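Long-range contact in ribokinase (PDB 6WHJ), which probably phosphorylates D-ribose at O-5 with ATP and a divalent metal ion, most likely magnesium: residues 246-258 / 298-310. Residues are numbered along the deposited sequence; the frame is centred on the assembly and turned at random.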
loop_
_atom_site.group_PDB
_atom_site.type_symbol
_atom_site.label_atom_id
_atom_site.label_comp_id
_atom_site.label_asym_id
_atom_site.label_seq_id
_atom_site.Cartn_x
_atom_site.Cartn_y
_atom_site.Cartn_z
ATOM N N ARG B 246 -21.610 24.529 5.345
ATOM C CA ARG B 246 -22.667 25.060 6.196
ATOM C C ARG B 246 -22.035 25.518 7.496
ATOM O O ARG B 246 -21.425 24.709 8.203
ATOM C CB ARG B 246 -23.734 24.001 6.461
ATOM C CG ARG B 246 -25.010 24.232 5.706
ATOM C CD ARG B 246 -25.815 25.305 6.382
ATOM N NE ARG B 246 -26.294 24.872 7.689
ATOM C CZ ARG B 246 -27.535 24.460 7.935
ATOM N NH1 ARG B 246 -28.428 24.420 6.955
ATOM N NH2 ARG B 246 -27.888 24.096 9.163
ATOM N N ILE B 247 -22.167 26.804 7.800
ATOM C CA ILE B 247 -21.651 27.377 9.038
ATOM C C ILE B 247 -22.822 27.554 9.991
ATOM O O ILE B 247 -23.803 28.227 9.659
ATOM C CB ILE B 247 -20.944 28.714 8.780
ATOM C CG1 ILE B 247 -19.791 28.515 7.802
ATOM C CG2 ILE B 247 -20.432 29.304 10.084
ATOM C CD1 ILE B 247 -19.289 29.792 7.204
ATOM N N VAL B 248 -22.719 26.965 11.175
ATOM C CA VAL B 248 -23.733 27.104 12.210
ATOM C C VAL B 248 -23.071 27.692 13.439
ATOM O O VAL B 248 -22.038 27.186 13.891
ATOM C CB VAL B 248 -24.413 25.765 12.545
ATOM C CG1 VAL B 248 -25.525 25.976 13.560
ATOM C CG2 VAL B 248 -24.963 25.118 11.283
ATOM N N GLN B 249 -23.663 28.758 13.975
ATOM C CA GLN B 249 -23.203 29.345 15.225
ATOM C C GLN B 249 -23.740 28.539 16.397
ATOM O O GLN B 249 -24.893 28.105 16.381
ATOM C CB GLN B 249 -23.692 30.785 15.351
ATOM C CG GLN B 249 -22.985 31.570 16.436
ATOM C CD GLN B 249 -23.203 33.056 16.302
ATOM O OE1 GLN B 249 -23.976 33.508 15.460
ATOM N NE2 GLN B 249 -22.477 33.832 17.095
ATOM N N THR B 250 -22.914 28.344 17.422
ATOM C CA THR B 250 -23.412 27.704 18.635
ATOM C C THR B 250 -24.366 28.636 19.390
ATOM O O THR B 250 -24.372 29.854 19.199
ATOM C CB THR B 250 -22.254 27.285 19.543
ATOM O OG1 THR B 250 -21.486 28.434 19.917
ATOM C CG2 THR B 250 -21.338 26.282 18.833
ATOM N N LYS B 251 -25.225 28.027 20.215
ATOM C CA LYS B 251 -26.174 28.712 21.104
ATOM C C LYS B 251 -27.340 29.355 20.357
ATOM O O LYS B 251 -28.496 29.147 20.738
ATOM C CB LYS B 251 -25.495 29.793 21.961
ATOM C CG LYS B 251 -24.231 29.361 22.714
ATOM C CD LYS B 251 -24.452 28.135 23.588
ATOM C CE LYS B 251 -23.123 27.626 24.143
ATOM N NZ LYS B 251 -23.088 26.138 24.259
ATOM N N SER B 252 -27.065 30.102 19.286
ATOM C CA SER B 252 -28.116 30.776 18.526
ATOM C C SER B 252 -28.545 30.022 17.281
ATOM O O SER B 252 -29.684 30.194 16.830
ATOM C CB SER B 252 -27.660 32.171 18.084
ATOM O OG SER B 252 -26.630 32.085 17.105
ATOM N N TYR B 253 -27.653 29.206 16.725
ATOM C CA TYR B 253 -27.874 28.419 15.508
ATOM C C TYR B 253 -28.121 29.286 14.274
ATOM O O TYR B 253 -28.744 28.832 13.311
ATOM C CB TYR B 253 -29.000 27.394 15.710
ATOM C CG TYR B 253 -28.733 26.530 16.925
ATOM C CD1 TYR B 253 -27.742 25.561 16.903
ATOM C CD2 TYR B 253 -29.442 26.717 18.105
ATOM C CE1 TYR B 253 -27.475 24.793 18.011
ATOM C CE2 TYR B 253 -29.181 25.945 19.225
ATOM C CZ TYR B 253 -28.193 24.986 19.173
ATOM O OH TYR B 253 -27.926 24.223 20.290
ATOM N N GLU B 254 -27.577 30.507 14.251
ATOM C CA GLU B 254 -27.526 31.239 12.993
ATOM C C GLU B 254 -26.712 30.446 11.985
ATOM O O GLU B 254 -25.718 29.806 12.331
ATOM C CB GLU B 254 -26.938 32.646 13.159
ATOM C CG GLU B 254 -27.935 33.669 13.648
ATOM C CD GLU B 254 -28.952 34.011 12.559
ATOM O OE1 GLU B 254 -30.160 34.135 12.886
ATOM O OE2 GLU B 254 -28.547 34.144 11.379
ATOM N N SER B 255 -27.183 30.441 10.744
ATOM C CA SER B 255 -26.624 29.583 9.718
ATOM C C SER B 255 -26.273 30.413 8.490
ATOM O O SER B 255 -26.987 31.367 8.151
ATOM C CB SER B 255 -27.624 28.452 9.396
ATOM O OG SER B 255 -27.326 27.786 8.192
ATOM N N ARG B 256 -25.156 30.063 7.842
ATOM C CA ARG B 256 -24.781 30.622 6.548
ATOM C C ARG B 256 -24.442 29.471 5.608
ATOM O O ARG B 256 -23.627 28.610 5.946
ATOM C CB ARG B 256 -23.590 31.584 6.680
ATOM C CG ARG B 256 -23.876 32.860 7.494
ATOM C CD ARG B 256 -24.995 33.697 6.894
ATOM N NE ARG B 256 -25.145 34.996 7.552
ATOM C CZ ARG B 256 -25.915 35.229 8.617
ATOM N NH1 ARG B 256 -26.628 34.260 9.176
ATOM N NH2 ARG B 256 -25.974 36.449 9.132
ATOM N N THR B 257 -25.045 29.474 4.424
ATOM C CA THR B 257 -24.794 28.456 3.410
ATOM C C THR B 257 -23.772 28.993 2.417
ATOM O O THR B 257 -23.886 30.138 1.965
ATOM C CB THR B 257 -26.093 28.072 2.688
ATOM O OG1 THR B 257 -26.889 27.229 3.529
ATOM C CG2 THR B 257 -25.800 27.339 1.392
ATOM N N VAL B 258 -22.781 28.172 2.079
ATOM C CA VAL B 258 -21.708 28.560 1.166
ATOM C C VAL B 258 -21.633 27.488 0.089
ATOM O O VAL B 258 -21.067 26.413 0.318
ATOM C CB VAL B 258 -20.355 28.716 1.881
ATOM C CG1 VAL B 258 -19.263 29.100 0.890
ATOM C CG2 VAL B 258 -20.436 29.740 3.003
ATOM N N LEU B 298 -13.388 37.400 14.182
ATOM C CA LEU B 298 -13.549 35.962 14.021
ATOM C C LEU B 298 -14.707 35.412 14.843
ATOM O O LEU B 298 -14.938 34.197 14.816
ATOM C CB LEU B 298 -12.255 35.236 14.384
ATOM C CG LEU B 298 -11.009 35.720 13.631
ATOM C CD1 LEU B 298 -9.792 34.876 13.976
ATOM C CD2 LEU B 298 -11.224 35.787 12.138
ATOM N N ASN B 299 -15.420 36.262 15.579
ATOM C CA ASN B 299 -16.621 35.873 16.305
ATOM C C ASN B 299 -17.902 36.176 15.529
ATOM O O ASN B 299 -18.991 35.887 16.028
ATOM C CB ASN B 299 -16.676 36.586 17.656
ATOM C CG ASN B 299 -15.539 36.192 18.581
ATOM O OD1 ASN B 299 -14.912 35.138 18.423
ATOM N ND2 ASN B 299 -15.257 37.055 19.554
ATOM N N ASP B 300 -17.790 36.775 14.340
ATOM C CA ASP B 300 -18.914 37.155 13.490
ATOM C C ASP B 300 -19.152 36.077 12.436
ATOM O O ASP B 300 -18.214 35.656 11.752
ATOM C CB ASP B 300 -18.637 38.505 12.821
ATOM C CG ASP B 300 -19.775 38.975 11.901
ATOM O OD1 ASP B 300 -20.779 38.249 11.724
ATOM O OD2 ASP B 300 -19.651 40.082 11.323
ATOM N N ILE B 301 -20.409 35.635 12.305
ATOM C CA ILE B 301 -20.690 34.526 11.396
ATOM C C ILE B 301 -20.512 34.955 9.946
ATOM O O ILE B 301 -20.181 34.132 9.090
ATOM C CB ILE B 301 -22.093 33.942 11.633
ATOM C CG1 ILE B 301 -22.201 32.575 10.958
ATOM C CG2 ILE B 301 -23.154 34.864 11.071
ATOM C CD1 ILE B 301 -23.538 31.909 11.125
ATOM N N ASP B 302 -20.694 36.239 9.639
ATOM C CA ASP B 302 -20.481 36.663 8.260
ATOM C C ASP B 302 -18.996 36.697 7.902
ATOM O O ASP B 302 -18.635 36.410 6.751
ATOM C CB ASP B 302 -21.146 38.017 8.014
ATOM C CG ASP B 302 -22.655 37.914 8.001
ATOM O OD1 ASP B 302 -23.325 38.658 8.756
ATOM O OD2 ASP B 302 -23.173 37.053 7.252
ATOM N N THR B 303 -18.126 37.022 8.872
ATOM C CA THR B 303 -16.688 36.916 8.647
ATOM C C THR B 303 -16.293 35.472 8.387
ATOM O O THR B 303 -15.485 35.193 7.496
ATOM C CB THR B 303 -15.912 37.472 9.843
ATOM O OG1 THR B 303 -16.270 38.844 10.070
ATOM C CG2 THR B 303 -14.406 37.375 9.589
ATOM N N ILE B 304 -16.850 34.541 9.169
ATOM C CA ILE B 304 -16.620 33.119 8.936
ATOM C C ILE B 304 -17.128 32.733 7.557
ATOM O O ILE B 304 -16.507 31.929 6.851
ATOM C CB ILE B 304 -17.287 32.278 10.042
ATOM C CG1 ILE B 304 -16.870 32.796 11.422
ATOM C CG2 ILE B 304 -16.985 30.789 9.867
ATOM C CD1 ILE B 304 -15.378 32.720 11.681
ATOM N N ALA B 305 -18.266 33.305 7.152
ATOM C CA ALA B 305 -18.821 32.992 5.840
ATOM C C ALA B 305 -17.921 33.498 4.720
ATOM O O ALA B 305 -17.712 32.792 3.727
ATOM C CB ALA B 305 -20.224 33.578 5.701
ATOM N N GLU B 306 -17.341 34.694 4.872
ATOM C CA GLU B 306 -16.475 35.207 3.816
ATOM C C GLU B 306 -15.221 34.351 3.667
ATOM O O GLU B 306 -14.758 34.109 2.547
ATOM C CB GLU B 306 -16.110 36.671 4.071
ATOM C CG GLU B 306 -15.262 37.250 2.938
ATOM C CD GLU B 306 -14.864 38.698 3.140
ATOM O OE1 GLU B 306 -13.877 39.127 2.503
ATOM O OE2 GLU B 306 -15.540 39.412 3.917
ATOM N N ALA B 307 -14.665 33.871 4.780
ATOM C CA ALA B 307 -13.514 32.980 4.697
ATOM C C ALA B 307 -13.869 31.688 3.968
ATOM O O ALA B 307 -13.070 31.167 3.184
ATOM C CB ALA B 307 -12.978 32.689 6.101
ATOM N N ALA B 308 -15.080 31.173 4.187
ATOM C CA ALA B 308 -15.487 29.933 3.535
ATOM C C ALA B 308 -15.797 30.126 2.051
ATOM O O ALA B 308 -15.546 29.214 1.252
ATOM C CB ALA B 308 -16.695 29.336 4.260
ATOM N N ARG B 309 -16.311 31.301 1.655
ATOM C CA ARG B 309 -16.478 31.578 0.228
ATOM C C ARG B 309 -15.138 31.530 -0.487
ATOM O O ARG B 309 -15.022 30.970 -1.582
ATOM C CB ARG B 309 -17.134 32.944 0.003
ATOM C CG ARG B 309 -18.625 33.000 0.260
ATOM C CD ARG B 309 -19.211 34.355 -0.164
ATOM N NE ARG B 309 -19.061 35.409 0.847
ATOM C CZ ARG B 309 -19.921 35.617 1.841
ATOM N NH1 ARG B 309 -20.991 34.843 1.969
ATOM N NH2 ARG B 309 -19.711 36.589 2.712
ATOM N N PHE B 310 -14.111 32.104 0.135
ATOM C CA PHE B 310 -12.766 32.051 -0.414
ATOM C C PHE B 310 -12.280 30.612 -0.504
ATOM O O PHE B 310 -11.756 30.187 -1.540
ATOM C CB PHE B 310 -11.862 32.906 0.475
ATOM C CG PHE B 310 -10.423 32.959 0.062
ATOM C CD1 PHE B 310 -9.981 33.923 -0.821
ATOM C CD2 PHE B 310 -9.497 32.100 0.625
ATOM C CE1 PHE B 310 -8.642 33.998 -1.172
ATOM C CE2 PHE B 310 -8.166 32.173 0.283
ATOM C CZ PHE B 310 -7.738 33.117 -0.618
#
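Arg256 NE donates to Asp302 OD2 at 2.9 Å, meeting the carboxylate oxygen from the syn side but out of the carboxylate plane, while NH2 adds a weak, longer bond to Asp302 OD1. The two flat groups are not coplanar; their planes stand 51° apart. At the other end of the guanidinium, Arg256 NH1 is held twice from its own hairpin, by Glu254 OE2 at 2.9 Å, lying in the guanidinium plane, and by Ser255 O, which it approaches from above the carbonyl plane. Ile301 CG2 sits over the centre of one guanidinium face, 3.7 Å from Arg256 CZ. The bend of Arg256 at chi2 (-60°) turns its chain across Ile301 to reach Asp302. Asp300, at the N-cap, accepts from Asp302 N through OD1.

Inside these polar groups the contact is aliphatic. Ile301, with CG1 anti to the backbone N (chi1 -164°), lays CD1 against the Glu254 backbone and CB; its CG1 touches Ile247 CG2, the two side chains running in opposite directions. Ile247 CD1 reaches the helix backbone at Ala305 CA, and Ala308 CB meets both this methyl and Val258 CG2. Phe235 of the neighbouring strand extends the apolar layer.

Residues 301-310 thus pack on the hairpin that ends the large sheet of this PfkB-family fold, nearly parallel to strand 255-258 and antiparallel to strand 246-249. Gripped by an acid from each segment, the guanidinium should be held in its rotation and its charge probably offset at the edge of an apolar interface.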